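Side-chain contacts in guanine nucleotide exchange factor p115rhogef (Homo sapiens, PDB 1IAP), which probably activates Rho GTPases by stimulating guanine nucleotide exchange and, through this N-terminal RGS-like domain, probably engages alpha subunits of heterotrimeric G proteins: residues Q6-V11 against C36-D41; M19-H24 against G32-C37. All blocks are in the same frame, centred on the assembly; numbering follows the deposited sequence.

Contact 1: residues Q6-V11 against C36-D41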
# COMPACT_ATOMS: atom_id res chain seq x y z
N GLN A 6 -3.98 4.08 -13.74
CA GLN A 6 -4.84 5.26 -13.84
C GLN A 6 -5.32 5.73 -12.47
O GLN A 6 -5.54 6.92 -12.26
CB GLN A 6 -6.03 4.97 -14.75
CG GLN A 6 -5.67 4.80 -16.22
CD GLN A 6 -5.01 6.03 -16.82
OE1 GLN A 6 -5.64 7.09 -16.92
NE2 GLN A 6 -3.75 5.90 -17.21
N SER A 7 -5.47 4.79 -11.54
CA SER A 7 -5.93 5.11 -10.19
C SER A 7 -5.52 4.04 -9.19
O SER A 7 -5.17 2.92 -9.58
CB SER A 7 -7.46 5.26 -10.16
OG SER A 7 -8.11 4.04 -10.47
N LEU A 8 -5.58 4.39 -7.91
CA LEU A 8 -5.23 3.47 -6.83
C LEU A 8 -6.18 2.28 -6.84
O LEU A 8 -5.77 1.14 -6.64
CB LEU A 8 -5.30 4.21 -5.49
CG LEU A 8 -4.59 3.64 -4.26
CD1 LEU A 8 -4.64 4.68 -3.16
CD2 LEU A 8 -5.23 2.34 -3.77
N GLU A 9 -7.46 2.56 -7.10
CA GLU A 9 -8.48 1.52 -7.14
C GLU A 9 -8.11 0.43 -8.16
O GLU A 9 -8.24 -0.76 -7.88
CB GLU A 9 -9.84 2.14 -7.50
CG GLU A 9 -11.05 1.28 -7.14
CD GLU A 9 -11.36 1.25 -5.65
OE1 GLU A 9 -10.71 1.99 -4.87
OE2 GLU A 9 -12.26 0.49 -5.26
N GLN A 10 -7.62 0.86 -9.31
CA GLN A 10 -7.23 -0.07 -10.37
C GLN A 10 -5.94 -0.84 -10.06
O GLN A 10 -5.86 -2.04 -10.33
CB GLN A 10 -7.09 0.66 -11.70
CG GLN A 10 -8.40 1.26 -12.19
CD GLN A 10 -8.23 2.07 -13.46
OE1 GLN A 10 -8.10 1.53 -14.55
NE2 GLN A 10 -8.22 3.39 -13.31
N VAL A 11 -4.95 -0.17 -9.47
CA VAL A 11 -3.68 -0.82 -9.16
C VAL A 11 -3.67 -1.67 -7.89
O VAL A 11 -2.94 -2.66 -7.80
CB VAL A 11 -2.51 0.22 -9.09
CG1 VAL A 11 -2.57 1.03 -7.80
CG2 VAL A 11 -1.17 -0.48 -9.24
N CYS A 36 -0.61 3.44 3.58
CA CYS A 36 -1.75 3.69 4.45
C CYS A 36 -3.06 3.37 3.72
O CYS A 36 -3.92 2.68 4.24
CB CYS A 36 -1.72 5.15 4.92
SG CYS A 36 -3.15 5.65 5.90
N CYS A 37 -3.17 3.86 2.48
CA CYS A 37 -4.36 3.63 1.67
C CYS A 37 -4.57 2.14 1.39
O CYS A 37 -5.71 1.66 1.42
CB CYS A 37 -4.26 4.38 0.34
SG CYS A 37 -4.49 6.17 0.47
N LEU A 38 -3.49 1.42 1.14
CA LEU A 38 -3.58 -0.02 0.86
C LEU A 38 -4.05 -0.78 2.10
O LEU A 38 -4.91 -1.65 2.01
CB LEU A 38 -2.23 -0.56 0.37
CG LEU A 38 -1.64 0.05 -0.91
CD1 LEU A 38 -0.28 -0.59 -1.23
CD2 LEU A 38 -2.60 -0.15 -2.07
N HIS A 39 -3.50 -0.43 3.26
CA HIS A 39 -3.88 -1.11 4.50
C HIS A 39 -5.31 -0.78 4.91
O HIS A 39 -5.99 -1.60 5.53
CB HIS A 39 -2.91 -0.76 5.63
CG HIS A 39 -1.59 -1.47 5.52
ND1 HIS A 39 -0.80 -1.74 6.62
CD2 HIS A 39 -0.92 -1.96 4.45
CE1 HIS A 39 0.29 -2.36 6.23
NE2 HIS A 39 0.24 -2.51 4.92
N ALA A 40 -5.76 0.42 4.55
CA ALA A 40 -7.12 0.87 4.87
C ALA A 40 -8.12 0.06 4.06
O ALA A 40 -9.20 -0.27 4.54
CB ALA A 40 -7.26 2.34 4.57
N ASP A 41 -7.75 -0.25 2.82
CA ASP A 41 -8.60 -1.03 1.93
C ASP A 41 -8.68 -2.46 2.46
O ASP A 41 -9.74 -3.09 2.45
CB ASP A 41 -8.03 -1.02 0.52
CG ASP A 41 -8.98 -1.63 -0.49
OD1 ASP A 41 -8.89 -2.85 -0.73
OD2 ASP A 41 -9.83 -0.89 -1.03
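L8 meets C37 and L38 with aliphatic carbons and sulfur alone, so no ring or amide plane presents a face or edge at this junction; the flat groups lie beside it. The carboxylates of E9 and D41 lie together on one side of it, with E9 OE1 4.9 Å from D41 OD2. Each is salt-bridged to K12 NZ, which probably offsets the repulsion between the two like charges. The H39 ring is turned to other partners: it packs edge-to-face with F62, and its NE2 hydrogen-bonds to A180 O.

The forked end of L8 makes the contact itself, one methyl to each partner. CD1 lies 3.5 Å from C37 CB, and C37 SG is also near, 3.9 Å from L8 CD1. The second methyl, CD2, lies 4.0 Å from L38 CD2, at the end of a side chain set askew to that of L8. L8 has CG anti to the backbone N (chi1 -162°) and CD1 continuing the extended chain, which brings CD1 to C37 although the CA atoms of L8 and C37 are 8.5 Å apart.

In this all-helical RGS-like domain, the short helix 8-11 is thereby laid against helix 32-43. S7 occupies the N-cap of the short helix: its OG receives a weak bond from Q10 N at 3.4 Å, and S7 O accepts V11 N at 3.1 Å. Thus L8 is the first residue of a capped turn. V109 of helix 106-121 touches both L8 and C37, adding a third helix to the apolar cluster, while A40 and C37 also pack on V102 of helix 91-103.

Contact 2: residues M19-H24 against G32-C37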
# COMPACT_ATOMS: atom_id res chain seq x y z
N MET A 19 3.57 -3.78 -7.14
CA MET A 19 4.95 -3.91 -6.69
C MET A 19 5.88 -2.92 -7.41
O MET A 19 6.78 -2.36 -6.80
CB MET A 19 5.49 -5.33 -6.88
CG MET A 19 5.11 -6.31 -5.77
SD MET A 19 5.55 -5.71 -4.11
CE MET A 19 7.29 -5.32 -4.32
N ALA A 20 5.68 -2.73 -8.71
CA ALA A 20 6.50 -1.81 -9.49
C ALA A 20 6.27 -0.39 -8.96
O ALA A 20 7.22 0.36 -8.74
CB ALA A 20 6.15 -1.89 -10.99
N LEU A 21 5.01 -0.05 -8.73
CA LEU A 21 4.64 1.26 -8.21
C LEU A 21 5.26 1.46 -6.83
O LEU A 21 5.81 2.52 -6.54
CB LEU A 21 3.12 1.39 -8.13
CG LEU A 21 2.55 2.63 -7.42
CD1 LEU A 21 2.93 3.89 -8.19
CD2 LEU A 21 1.03 2.50 -7.31
N LEU A 22 5.16 0.43 -5.98
CA LEU A 22 5.70 0.49 -4.63
C LEU A 22 7.20 0.73 -4.64
O LEU A 22 7.69 1.56 -3.88
CB LEU A 22 5.40 -0.81 -3.87
CG LEU A 22 4.30 -0.89 -2.79
CD1 LEU A 22 3.65 0.45 -2.52
CD2 LEU A 22 3.27 -1.92 -3.18
N GLN A 23 7.93 0.01 -5.49
CA GLN A 23 9.37 0.19 -5.57
C GLN A 23 9.71 1.62 -5.98
O GLN A 23 10.64 2.22 -5.44
CB GLN A 23 10.03 -0.80 -6.53
CG GLN A 23 11.54 -0.58 -6.64
CD GLN A 23 12.25 -1.67 -7.40
OE1 GLN A 23 13.20 -1.42 -8.14
NE2 GLN A 23 11.81 -2.91 -7.20
N HIS A 24 8.95 2.15 -6.93
CA HIS A 24 9.15 3.51 -7.41
C HIS A 24 8.96 4.49 -6.25
O HIS A 24 9.87 5.23 -5.90
CB HIS A 24 8.15 3.82 -8.53
CG HIS A 24 8.28 5.20 -9.10
ND1 HIS A 24 9.35 5.59 -9.88
CD2 HIS A 24 7.46 6.28 -9.02
CE1 HIS A 24 9.18 6.85 -10.25
NE2 HIS A 24 8.05 7.29 -9.74
N GLY A 32 4.66 6.26 3.20
CA GLY A 32 3.54 6.28 4.13
C GLY A 32 2.14 6.39 3.55
O GLY A 32 1.31 5.50 3.76
N PRO A 33 1.84 7.47 2.81
CA PRO A 33 0.53 7.71 2.20
C PRO A 33 -0.05 6.55 1.38
O PRO A 33 -1.20 6.17 1.58
CB PRO A 33 0.77 8.95 1.35
CG PRO A 33 1.78 9.70 2.16
CD PRO A 33 2.74 8.60 2.54
N LEU A 34 0.74 6.01 0.46
CA LEU A 34 0.28 4.91 -0.37
C LEU A 34 0.07 3.65 0.46
O LEU A 34 -0.94 2.98 0.31
CB LEU A 34 1.27 4.62 -1.51
CG LEU A 34 0.96 3.46 -2.47
CD1 LEU A 34 -0.40 3.64 -3.15
CD2 LEU A 34 2.06 3.35 -3.51
N LEU A 35 1.01 3.35 1.35
CA LEU A 35 0.91 2.16 2.20
C LEU A 35 -0.31 2.24 3.11
O LEU A 35 -0.97 1.23 3.36
CB LEU A 35 2.18 1.99 3.03
CG LEU A 35 3.45 1.68 2.23
CD1 LEU A 35 4.65 1.70 3.15
CD2 LEU A 35 3.32 0.34 1.51
N CYS A 36 -0.61 3.44 3.58
CA CYS A 36 -1.75 3.69 4.45
C CYS A 36 -3.06 3.37 3.72
O CYS A 36 -3.92 2.68 4.24
CB CYS A 36 -1.72 5.15 4.92
SG CYS A 36 -3.15 5.65 5.90
N CYS A 37 -3.17 3.86 2.48
CA CYS A 37 -4.36 3.63 1.67
C CYS A 37 -4.57 2.14 1.39
O CYS A 37 -5.71 1.66 1.42
CB CYS A 37 -4.26 4.38 0.34
SG CYS A 37 -4.49 6.17 0.47
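Helices 19-24 and 32-37 run roughly antiparallel, their axes at 148° and 11.0 Å apart at closest approach, with L22 CA and L34 CA the nearest such pair at 8.2 Å. Leucine side chains span this fairly wide separation. L34 meets two leucines of the other helix: with CG anti to the backbone N (chi1 178°) the fork is carried toward helix 19-24, and its CD2 branch touches both L21 and L22. That L34 CD2 methyl lies 4.0 Å from L21 CG and equally far from L21 CD2. On its L22 side, L34 CD2 comes within 3.5 Å of L22 CD1, tighter than ordinary carbon-carbon packing. The same L22 methyl also touches L35, whose CD2 is 4.0 Å from L22 CD1, so one methyl bridges two consecutive residues of helix 32-37.

The L22 conformation is unusual, with chi2 of -4° placing CD1 almost eclipsed with CA; the tight approach therefore either reflects real strain or an imperfectly placed fork, and its exact value is doubtful.

Helix 15-28 and helix 32-43 form a helical hairpin within the RGS-like domain. Other helices close it in: I181 of helix 171-187 touches both L22 and L35, while L113 and F116 of helix 106-121 pack on L21. Since all four touching residues are buried leucines, the contact is apolar throughout, consistent with hydrophobic burial and dispersion, and sets no bond direction between the helices.

In the fold
Contacts 1 and 2 have their centres 9 Å apart and share helix 32-43, which supplies the second segment of each; C36 and C37 belong to both. Along the chain, helix 8-11 comes first, helix 15-28 follows, and the shared helix comes last; the first packs on the later turn of the shared helix (C37, L38) and the second on its earlier turn (L34, L35). The two contacts also touch directly: V11 CG1 lies 3.9 Å from L21 CD2, and L38 CD1 is 4.3 Å from L22 CD1. Their apolar side chains are therefore continuous. Centred 7 and 5 Å from the centre of the chain, contacts 1 and 2 tie the N-terminal helices into the RGS-like domain's interior.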